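Local coordinates for sister chromatid cohesion protein PDS5 homolog C (Arabidopsis thaliana, PDB 7DE9) that serves as a cohesin cofactor in DNA repair and sister chromatid cohesion, its tudor domain binding a histone H3 tail that carries a single-methyl mark, at residues V19-D24 with V44-G49. Sequence-based numbering, arbitrary orientation.
Sequences VWWPMD and VIYDDG
With CG beside the backbone N in both W21 (chi1 -69°) and Y46 (chi1 -69°), the two aromatic side chains leave their strands toward each other and meet across the barrel. The indole comes edge first, NE1 and CZ2 leading, toward the face of the phenol ring, an offset edge-to-face pair in which the centroid of the five-membered ring of W21 and that of the Y46 ring lie 5.6 Å apart with planes at 88°. W21 CZ2 comes within 4.1 Å of Y46 CE2, while W21 NE1 is 3.3 Å from Y46 OH, which sits near the indole plane. V19 CB meets the rim of the phenol ring, near its plane, 3.4 Å from Y46 OH and 4.0 Å from Y46 CE1, the two side chains crossing at about a right angle. Here strands 16-21 and 41-46, separated in the sheet by strand 26-36, face each other across the small, strongly bent antiparallel barrel of a tudor domain. Many tudor domains read methylated lysine with an aromatic cage, and the packing of W21 and Y46 on a modified side chain of the bound peptide is consistent with one here. The buried hydroxyl of Y46 is hydrogen-bonded to E52 on strand 51-54, which ties down the end of the ring. A leucine in place of Y46 would probably leave E52 without this hydroxyl partner and the indole edge without an aromatic face to rest on. V44 CG1 lies over the face of the Y46 ring turned from W21, 3.8 Å above its plane and toward the rim, and comes within 4.4 Å of V19 CG2.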
loop_
_atom_site.group_PDB
_atom_site.type_symbol
_atom_site.label_atom_id
_atom_site.label_comp_id
_atom_site.label_asym_id
_atom_site.label_seq_id
_atom_site.Cartn_x
_atom_site.Cartn_y
_atom_site.Cartn_z
ATOM N N VAL A 19 -2.705 -4.355 2.423
ATOM C CA VAL A 19 -2.367 -3.267 3.328
ATOM C C VAL A 19 -3.356 -3.261 4.488
ATOM O O VAL A 19 -4.567 -3.375 4.282
ATOM C CB VAL A 19 -2.386 -1.896 2.612
ATOM C CG1 VAL A 19 -1.925 -0.800 3.545
ATOM C CG2 VAL A 19 -1.510 -1.924 1.358
ATOM N N TRP A 20 -2.826 -3.149 5.700
ATOM C CA TRP A 20 -3.637 -3.128 6.909
ATOM C C TRP A 20 -4.208 -1.735 7.179
ATOM O O TRP A 20 -3.463 -0.767 7.327
ATOM C CB TRP A 20 -2.792 -3.609 8.095
ATOM C CG TRP A 20 -3.469 -3.589 9.412
ATOM C CD1 TRP A 20 -3.308 -2.661 10.399
ATOM C CD2 TRP A 20 -4.404 -4.551 9.912
ATOM N NE1 TRP A 20 -4.092 -2.983 11.478
ATOM C CE2 TRP A 20 -4.778 -4.138 11.203
ATOM C CE3 TRP A 20 -4.970 -5.720 9.387
ATOM C CZ2 TRP A 20 -5.688 -4.850 11.981
ATOM C CZ3 TRP A 20 -5.872 -6.424 10.158
ATOM C CH2 TRP A 20 -6.222 -5.987 11.445
ATOM N N TRP A 21 -5.532 -1.638 7.233
ATOM C CA TRP A 21 -6.209 -0.434 7.708
ATOM C C TRP A 21 -6.677 -0.700 9.133
ATOM O O TRP A 21 -7.626 -1.480 9.353
ATOM C CB TRP A 21 -7.398 -0.055 6.824
ATOM C CG TRP A 21 -7.039 0.424 5.448
ATOM C CD1 TRP A 21 -5.927 0.100 4.725
ATOM C CD2 TRP A 21 -7.798 1.321 4.639
ATOM N NE1 TRP A 21 -5.958 0.737 3.507
ATOM C CE2 TRP A 21 -7.095 1.496 3.433
ATOM C CE3 TRP A 21 -9.014 1.993 4.814
ATOM C CZ2 TRP A 21 -7.559 2.316 2.411
ATOM C CZ3 TRP A 21 -9.477 2.805 3.798
ATOM C CH2 TRP A 21 -8.751 2.960 2.609
ATOM N N PRO A 22 -5.981 -0.085 10.103
ATOM C CA PRO A 22 -6.220 -0.303 11.534
ATOM C C PRO A 22 -7.649 0.022 11.952
ATOM O O PRO A 22 -8.213 -0.676 12.796
ATOM C CB PRO A 22 -5.231 0.654 12.203
ATOM C CG PRO A 22 -4.146 0.832 11.215
ATOM C CD PRO A 22 -4.791 0.752 9.864
HETATM N N MSE A 23 -8.222 1.072 11.376
HETATM C CA MSE A 23 -9.544 1.510 11.800
HETATM C C MSE A 23 -10.598 0.465 11.505
HETATM O O MSE A 23 -11.556 0.325 12.259
HETATM C CB MSE A 23 -9.929 2.820 11.129
HETATM C CG MSE A 23 -9.919 3.980 12.090
HETATM SE SE MSE A 23 -10.439 5.612 11.224
HETATM C CE MSE A 23 -12.338 5.497 11.460
ATOM N N ASP A 24 -10.426 -0.256 10.401
ATOM C CA ASP A 24 -11.363 -1.315 10.033
ATOM C C ASP A 24 -10.917 -2.680 10.541
ATOM O O ASP A 24 -11.650 -3.658 10.400
ATOM C CB ASP A 24 -11.542 -1.392 8.512
ATOM C CG ASP A 24 -12.222 -0.162 7.925
ATOM O OD1 ASP A 24 -12.850 0.613 8.678
ATOM O OD2 ASP A 24 -12.129 0.016 6.692
ATOM N N VAL A 44 -0.350 2.821 -4.130
ATOM C CA VAL A 44 -1.092 1.564 -4.109
ATOM C C VAL A 44 -2.480 1.767 -4.703
ATOM O O VAL A 44 -3.239 2.650 -4.272
ATOM C CB VAL A 44 -1.211 0.994 -2.679
ATOM C CG1 VAL A 44 -2.070 -0.267 -2.661
ATOM C CG2 VAL A 44 0.171 0.701 -2.118
ATOM N N ILE A 45 -2.794 0.962 -5.717
ATOM C CA ILE A 45 -4.123 0.981 -6.315
ATOM C C ILE A 45 -4.860 -0.248 -5.825
ATOM O O ILE A 45 -4.431 -1.370 -6.077
ATOM C CB ILE A 45 -4.082 1.002 -7.859
ATOM C CG1 ILE A 45 -3.754 2.404 -8.375
ATOM C CG2 ILE A 45 -5.432 0.601 -8.439
ATOM C CD1 ILE A 45 -2.326 2.786 -8.263
ATOM N N TYR A 46 -5.965 -0.035 -5.116
ATOM C CA TYR A 46 -6.709 -1.125 -4.494
ATOM C C TYR A 46 -7.735 -1.781 -5.412
ATOM O O TYR A 46 -8.223 -1.167 -6.364
ATOM C CB TYR A 46 -7.417 -0.619 -3.234
ATOM C CG TYR A 46 -6.473 -0.270 -2.107
ATOM C CD1 TYR A 46 -5.974 -1.257 -1.260
ATOM C CD2 TYR A 46 -6.075 1.047 -1.889
ATOM C CE1 TYR A 46 -5.106 -0.948 -0.229
ATOM C CE2 TYR A 46 -5.204 1.369 -0.858
ATOM C CZ TYR A 46 -4.726 0.367 -0.030
ATOM O OH TYR A 46 -3.864 0.679 0.998
ATOM N N ASP A 47 -8.051 -3.036 -5.098
ATOM C CA ASP A 47 -9.105 -3.804 -5.753
ATOM C C ASP A 47 -10.403 -3.030 -5.927
ATOM O O ASP A 47 -11.066 -3.122 -6.960
ATOM C CB ASP A 47 -9.409 -5.071 -4.946
ATOM C CG ASP A 47 -8.536 -6.239 -5.334
ATOM O OD1 ASP A 47 -7.925 -6.188 -6.420
ATOM O OD2 ASP A 47 -8.469 -7.212 -4.553
ATOM N N ASP A 48 -10.776 -2.280 -4.900
ATOM C CA ASP A 48 -12.095 -1.667 -4.864
ATOM C C ASP A 48 -12.111 -0.248 -5.432
ATOM O O ASP A 48 -13.109 0.462 -5.316
ATOM C CB ASP A 48 -12.633 -1.669 -3.433
ATOM C CG ASP A 48 -11.716 -0.966 -2.457
ATOM O OD1 ASP A 48 -10.795 -0.244 -2.898
ATOM O OD2 ASP A 48 -11.919 -1.139 -1.236
ATOM N N GLY A 49 -11.000 0.165 -6.029
ATOM C CA GLY A 49 -10.944 1.444 -6.709
ATOM C C GLY A 49 -10.316 2.563 -5.907
ATOM O O GLY A 49 -10.080 3.654 -6.432
#